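Local atomic coordinates of glycerol dehydratase (Clostridium butyricum, PDB entry 1R9D), a protein that is a B12-independent glycerol dehydratase of the pyruvate formate-lyase-like family, and probably dehydrates glycerol by means of a glycyl radical. Residues I33-S38 and L49-A54; C26-R31 and L76-R81. All coordinates share one frame; numbering follows the deposited sequence.

Interaction 1 (I33-S38 and L49-A54); sequences ILITES and LRRALA
S38 and A54 mark the point where the backbones of two consecutive helices, 30-40 and 47-61, come closest within this contact, their CA atoms 5.3 Å apart. The local axes approach to 9.6 Å, and their N-to-C directions differ by 133°, so the pair forms a splayed antiparallel helical hairpin. Small residues face each other here, with both S38 and A54 directing CB toward the opposite helix. A chi1 of -178° turns the S38 hydroxyl away from its own backbone N and out across the gap, where OG lies 3.3 Å from A54 CA. OG also lies 3.5 Å from L53 O, at best a weak hydrogen bond, since its one proton may go elsewhere, while the L53 side chain borders the contact. A water bridges the two helices here: it lies 2.9 Å from S38 OG and donates to R50 O at 2.8 Å. R50 O also accepts the helical N-H of A54, so the water adds a second donor to a carbonyl already engaged within its own helix. One turn earlier, I35 covers the apolar side. Its CG1 arm runs extended, with CG1 packing 4.0 Å from A54 CB and CD1 continuing past the alanine to lie 4.0 Å from R51 NH1, meeting the guanidinium obliquely. R51 starts out facing away, but its chain bends at chi2 and chi3 and so returns the group to the isoleucine; a salt bridge to E88, which I35 also touches, holds it there. Beyond the segments, E37 and L34 both reach H57, prolonging the hairpin interface by a turn of helix 47-61. Helix 113-125 packs on I33, T36 and R50 through V122 and Y125, and helix 197-230 covers L49 and A52, so the hairpin is embedded in the helical part of the fold.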
loop_
_atom_site.group_PDB
_atom_site.type_symbol
_atom_site.label_atom_id
_atom_site.label_comp_id
_atom_site.label_asym_id
_atom_site.label_seq_id
_atom_site.Cartn_x
_atom_site.Cartn_y
_atom_site.Cartn_z
ATOM N N ILE A 33 19.104 -0.699 17.100
ATOM C CA ILE A 33 18.903 -2.066 17.565
ATOM C C ILE A 33 17.440 -2.309 17.941
ATOM O O ILE A 33 16.866 -3.339 17.589
ATOM C CB ILE A 33 19.819 -2.373 18.785
ATOM C CG1 ILE A 33 21.233 -2.725 18.312
ATOM C CG2 ILE A 33 19.271 -3.554 19.580
ATOM C CD1 ILE A 33 21.894 -1.683 17.444
ATOM N N LEU A 34 16.841 -1.350 18.637
ATOM C CA LEU A 34 15.457 -1.468 19.075
ATOM C C LEU A 34 14.413 -1.489 17.958
ATOM O O LEU A 34 13.481 -2.294 17.998
ATOM C CB LEU A 34 15.132 -0.352 20.068
ATOM C CG LEU A 34 15.849 -0.445 21.418
ATOM C CD1 LEU A 34 15.518 0.768 22.260
ATOM C CD2 LEU A 34 15.423 -1.722 22.142
ATOM N N ILE A 35 14.548 -0.617 16.963
ATOM C CA ILE A 35 13.571 -0.610 15.877
ATOM C C ILE A 35 13.701 -1.892 15.055
ATOM O O ILE A 35 12.708 -2.412 14.545
ATOM C CB ILE A 35 13.732 0.641 14.960
ATOM C CG1 ILE A 35 12.516 0.754 14.033
ATOM C CG2 ILE A 35 15.015 0.544 14.146
ATOM C CD1 ILE A 35 12.430 2.067 13.274
ATOM N N THR A 36 14.922 -2.411 14.945
ATOM C CA THR A 36 15.174 -3.642 14.198
ATOM C C THR A 36 14.491 -4.811 14.910
ATOM O O THR A 36 13.870 -5.667 14.280
ATOM C CB THR A 36 16.693 -3.927 14.090
ATOM O OG1 THR A 36 17.329 -2.870 13.353
ATOM C CG2 THR A 36 16.951 -5.250 13.384
ATOM N N GLU A 37 14.610 -4.831 16.233
ATOM C CA GLU A 37 14.002 -5.878 17.042
ATOM C C GLU A 37 12.479 -5.840 16.919
ATOM O O GLU A 37 11.833 -6.880 16.791
ATOM C CB GLU A 37 14.425 -5.707 18.506
ATOM C CG GLU A 37 13.585 -6.478 19.510
ATOM C CD GLU A 37 14.186 -6.466 20.906
ATOM O OE1 GLU A 37 14.602 -5.381 21.375
ATOM O OE2 GLU A 37 14.237 -7.545 21.539
ATOM N N SER A 38 11.909 -4.639 16.950
ATOM C CA SER A 38 10.462 -4.488 16.843
ATOM C C SER A 38 9.943 -4.938 15.481
ATOM O O SER A 38 8.999 -5.721 15.404
ATOM C CB SER A 38 10.052 -3.036 17.100
ATOM O OG SER A 38 8.640 -2.892 17.050
ATOM N N LEU A 49 0.871 0.376 11.788
ATOM C CA LEU A 49 0.919 -0.269 13.093
ATOM C C LEU A 49 2.363 -0.663 13.423
ATOM O O LEU A 49 2.774 -0.612 14.580
ATOM C CB LEU A 49 -0.012 -1.488 13.094
ATOM C CG LEU A 49 -0.851 -1.776 14.344
ATOM C CD1 LEU A 49 -1.471 -0.503 14.900
ATOM C CD2 LEU A 49 -1.951 -2.764 13.974
ATOM N N ARG A 50 3.135 -1.045 12.409
ATOM C CA ARG A 50 4.537 -1.396 12.626
ATOM C C ARG A 50 5.276 -0.170 13.159
ATOM O O ARG A 50 6.127 -0.275 14.045
ATOM C CB ARG A 50 5.192 -1.858 11.322
ATOM C CG ARG A 50 4.761 -3.244 10.873
ATOM C CD ARG A 50 5.975 -4.136 10.637
ATOM N NE ARG A 50 6.416 -4.111 9.256
ATOM C CZ ARG A 50 7.481 -4.754 8.793
ATOM N NH1 ARG A 50 8.239 -5.481 9.604
ATOM N NH2 ARG A 50 7.772 -4.683 7.508
ATOM N N ARG A 51 4.939 0.995 12.613
ATOM C CA ARG A 51 5.561 2.246 13.032
ATOM C C ARG A 51 5.171 2.606 14.469
ATOM O O ARG A 51 5.995 3.101 15.238
ATOM C CB ARG A 51 5.152 3.385 12.089
ATOM C CG ARG A 51 5.717 3.291 10.668
ATOM C CD ARG A 51 7.243 3.380 10.657
ATOM N NE ARG A 51 7.715 4.484 11.490
ATOM C CZ ARG A 51 8.987 4.855 11.604
ATOM N NH1 ARG A 51 9.935 4.215 10.932
ATOM N NH2 ARG A 51 9.310 5.854 12.414
ATOM N N ALA A 52 3.911 2.368 14.828
ATOM C CA ALA A 52 3.442 2.674 16.176
ATOM C C ALA A 52 4.093 1.744 17.201
ATOM O O ALA A 52 4.577 2.194 18.240
ATOM C CB ALA A 52 1.922 2.548 16.247
ATOM N N LEU A 53 4.106 0.449 16.898
ATOM C CA LEU A 53 4.695 -0.547 17.797
ATOM C C LEU A 53 6.206 -0.370 17.932
ATOM O O LEU A 53 6.783 -0.689 18.973
ATOM C CB LEU A 53 4.373 -1.957 17.295
ATOM C CG LEU A 53 2.883 -2.311 17.326
ATOM C CD1 LEU A 53 2.628 -3.582 16.539
ATOM C CD2 LEU A 53 2.428 -2.465 18.773
ATOM N N ALA A 54 6.845 0.140 16.882
ATOM C CA ALA A 54 8.284 0.370 16.910
ATOM C C ALA A 54 8.580 1.555 17.826
ATOM O O ALA A 54 9.498 1.503 18.648
ATOM C CB ALA A 54 8.807 0.644 15.504
HETATM O O HOH W 1 7.415 -2.722 14.467
#

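Interaction 2 (C26-R31 and L76-R81)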
loop_
_atom_site.group_PDB
_atom_site.type_symbol
_atom_site.label_atom_id
_atom_site.label_comp_id
_atom_site.label_asym_id
_atom_site.label_seq_id
_atom_site.Cartn_x
_atom_site.Cartn_y
_atom_site.Cartn_z
ATOM N N CYS A 26 28.913 11.840 18.682
ATOM C CA CYS A 26 29.100 10.464 18.256
ATOM C C CYS A 26 27.811 9.861 17.720
ATOM O O CYS A 26 26.750 10.486 17.758
ATOM C CB CYS A 26 29.601 9.608 19.421
ATOM S SG CYS A 26 28.362 9.340 20.707
ATOM N N VAL A 27 27.931 8.638 17.218
ATOM C CA VAL A 27 26.807 7.893 16.676
ATOM C C VAL A 27 26.523 6.745 17.637
ATOM O O VAL A 27 27.402 5.920 17.904
ATOM C CB VAL A 27 27.146 7.306 15.297
ATOM C CG1 VAL A 27 25.977 6.471 14.781
ATOM C CG2 VAL A 27 27.473 8.427 14.326
ATOM N N GLU A 28 25.307 6.710 18.170
ATOM C CA GLU A 28 24.919 5.658 19.099
ATOM C C GLU A 28 24.045 4.641 18.376
ATOM O O GLU A 28 23.415 4.962 17.363
ATOM C CB GLU A 28 24.220 6.280 20.315
ATOM C CG GLU A 28 25.233 6.978 21.238
ATOM C CD GLU A 28 24.618 7.753 22.391
ATOM O OE1 GLU A 28 23.443 7.507 22.738
ATOM O OE2 GLU A 28 25.332 8.607 22.967
ATOM N N SER A 29 24.017 3.409 18.881
ATOM C CA SER A 29 23.257 2.352 18.221
ATOM C C SER A 29 21.982 1.847 18.897
ATOM O O SER A 29 21.254 1.050 18.307
ATOM C CB SER A 29 24.182 1.159 17.949
ATOM O OG SER A 29 24.770 0.691 19.152
ATOM N N GLU A 30 21.703 2.300 20.114
ATOM C CA GLU A 30 20.510 1.851 20.828
ATOM C C GLU A 30 19.226 1.885 19.990
ATOM O O GLU A 30 18.546 0.865 19.840
ATOM C CB GLU A 30 20.298 2.681 22.096
ATOM C CG GLU A 30 21.127 2.256 23.312
ATOM C CD GLU A 30 22.610 2.552 23.173
ATOM O OE1 GLU A 30 22.961 3.556 22.514
ATOM O OE2 GLU A 30 23.425 1.789 23.742
ATOM N N ARG A 31 18.885 3.046 19.441
ATOM C CA ARG A 31 17.661 3.132 18.651
ATOM C C ARG A 31 17.638 2.153 17.480
ATOM O O ARG A 31 16.632 1.482 17.248
ATOM C CB ARG A 31 17.439 4.554 18.116
ATOM C CG ARG A 31 16.094 4.693 17.384
ATOM C CD ARG A 31 15.943 6.031 16.668
ATOM N NE ARG A 31 14.644 6.143 15.997
ATOM C CZ ARG A 31 14.321 5.541 14.856
ATOM N NH1 ARG A 31 15.199 4.770 14.226
ATOM N NH2 ARG A 31 13.109 5.713 14.338
ATOM N N LEU A 76 18.064 12.533 24.069
ATOM C CA LEU A 76 17.946 11.508 23.041
ATOM C C LEU A 76 19.160 10.596 22.931
ATOM O O LEU A 76 19.069 9.502 22.373
ATOM C CB LEU A 76 17.685 12.159 21.679
ATOM C CG LEU A 76 16.499 13.124 21.586
ATOM C CD1 LEU A 76 16.249 13.463 20.123
ATOM C CD2 LEU A 76 15.257 12.497 22.194
ATOM N N THR A 77 20.298 11.055 23.445
ATOM C CA THR A 77 21.531 10.276 23.405
ATOM C C THR A 77 22.258 10.408 24.738
ATOM O O THR A 77 22.096 11.403 25.444
ATOM C CB THR A 77 22.474 10.756 22.269
ATOM O OG1 THR A 77 22.696 12.170 22.384
ATOM C CG2 THR A 77 21.872 10.445 20.906
ATOM N N LYS A 78 23.047 9.394 25.083
ATOM C CA LYS A 78 23.803 9.399 26.329
ATOM C C LYS A 78 24.844 10.519 26.307
ATOM O O LYS A 78 24.977 11.273 27.275
ATOM C CB LYS A 78 24.471 8.036 26.530
ATOM C CG LYS A 78 23.467 6.894 26.655
ATOM C CD LYS A 78 24.139 5.527 26.692
ATOM C CE LYS A 78 24.840 5.210 25.375
ATOM N NZ LYS A 78 25.428 3.835 25.361
ATOM N N GLU A 79 25.580 10.620 25.204
ATOM C CA GLU A 79 26.589 11.669 25.030
ATOM C C GLU A 79 25.842 12.888 24.481
ATOM O O GLU A 79 24.981 12.750 23.614
ATOM C CB GLU A 79 27.650 11.214 24.021
ATOM C CG GLU A 79 28.730 12.251 23.662
ATOM C CD GLU A 79 29.734 12.501 24.781
ATOM O OE1 GLU A 79 29.864 11.638 25.674
ATOM O OE2 GLU A 79 30.409 13.556 24.757
ATOM N N PRO A 80 26.151 14.098 24.979
ATOM C CA PRO A 80 25.430 15.260 24.448
ATOM C C PRO A 80 25.758 15.523 22.982
ATOM O O PRO A 80 26.760 15.035 22.461
ATOM C CB PRO A 80 25.901 16.407 25.343
ATOM C CG PRO A 80 26.333 15.711 26.618
ATOM C CD PRO A 80 27.031 14.487 26.092
ATOM N N ARG A 81 24.892 16.276 22.313
ATOM C CA ARG A 81 25.122 16.639 20.920
ATOM C C ARG A 81 25.472 15.457 20.019
ATOM O O ARG A 81 26.327 15.576 19.135
ATOM C CB ARG A 81 26.254 17.669 20.870
ATOM C CG ARG A 81 26.191 18.635 19.705
ATOM C CD ARG A 81 27.396 19.557 19.728
ATOM N NE ARG A 81 27.318 20.588 18.696
ATOM C CZ ARG A 81 28.322 21.398 18.382
ATOM N NH1 ARG A 81 29.481 21.295 19.021
ATOM N NH2 ARG A 81 28.170 22.309 17.427
#
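C26 and E28 meet E79, T77 and K78 where the irregular lead-in to helix 30-40 meets a loop of the pyruvate formate-lyase-like domain, joined by a bidentate carboxylate-to-backbone bridge. At C26 the contact is apolar: SG rests 3.9 Å from E79 CB, while the acid's far end turns off to the backbone N of K24. E28 is the centre of the bridge. Its extended chain delivers the carboxylate to two successive peptide N-H groups: K78 N donates to OE1 at 3.0 Å (160°) and E79 N to OE2 at 3.0 Å (175°), each through the syn lone pair. Two such nearly straight bonds fix the rotation of this buried group, and probably favour its ionised form. T77 packs beside it, CB 3.4 Å from E28 OE1, and its hydroxyl donates to E79 O at 2.7 Å, nearly in line with that C=O, bridging the two residues on either side of K78. Just past 76-81, S83 forms backbone hydrogen bonds with C26 and E28, continuing the attachment. At E30, the first residue of helix 30-40, the chain bends at chi2 and crosses the lysine at about a right angle; K78 NZ forms a 3.3 Å salt bridge with E30 OE2, arriving 46° out of the carboxylate plane.

In the fold
Coming from the N terminus, the chain enters helix 30-40 at the end of 26-31, so the first segments of both contacts are nearly continuous. The turn after this helix leads into helix 47-61, and interaction 1 closes that short loop of ten residues. The chain then returns to 76-81, where interaction 2 closes a longer loop of 44 residues that contains nearly all of the helical hairpin. The smaller closure therefore lies within the larger, their centres about 18 Å apart. Between them E88 forms salt bridges with both R31 and R51, and the NH2 atoms of these arginines lie 4.3 Å apart. Interaction 1 holds the hairpin's two helices together, and interaction 2 joins the chain leading into it to the loop that follows.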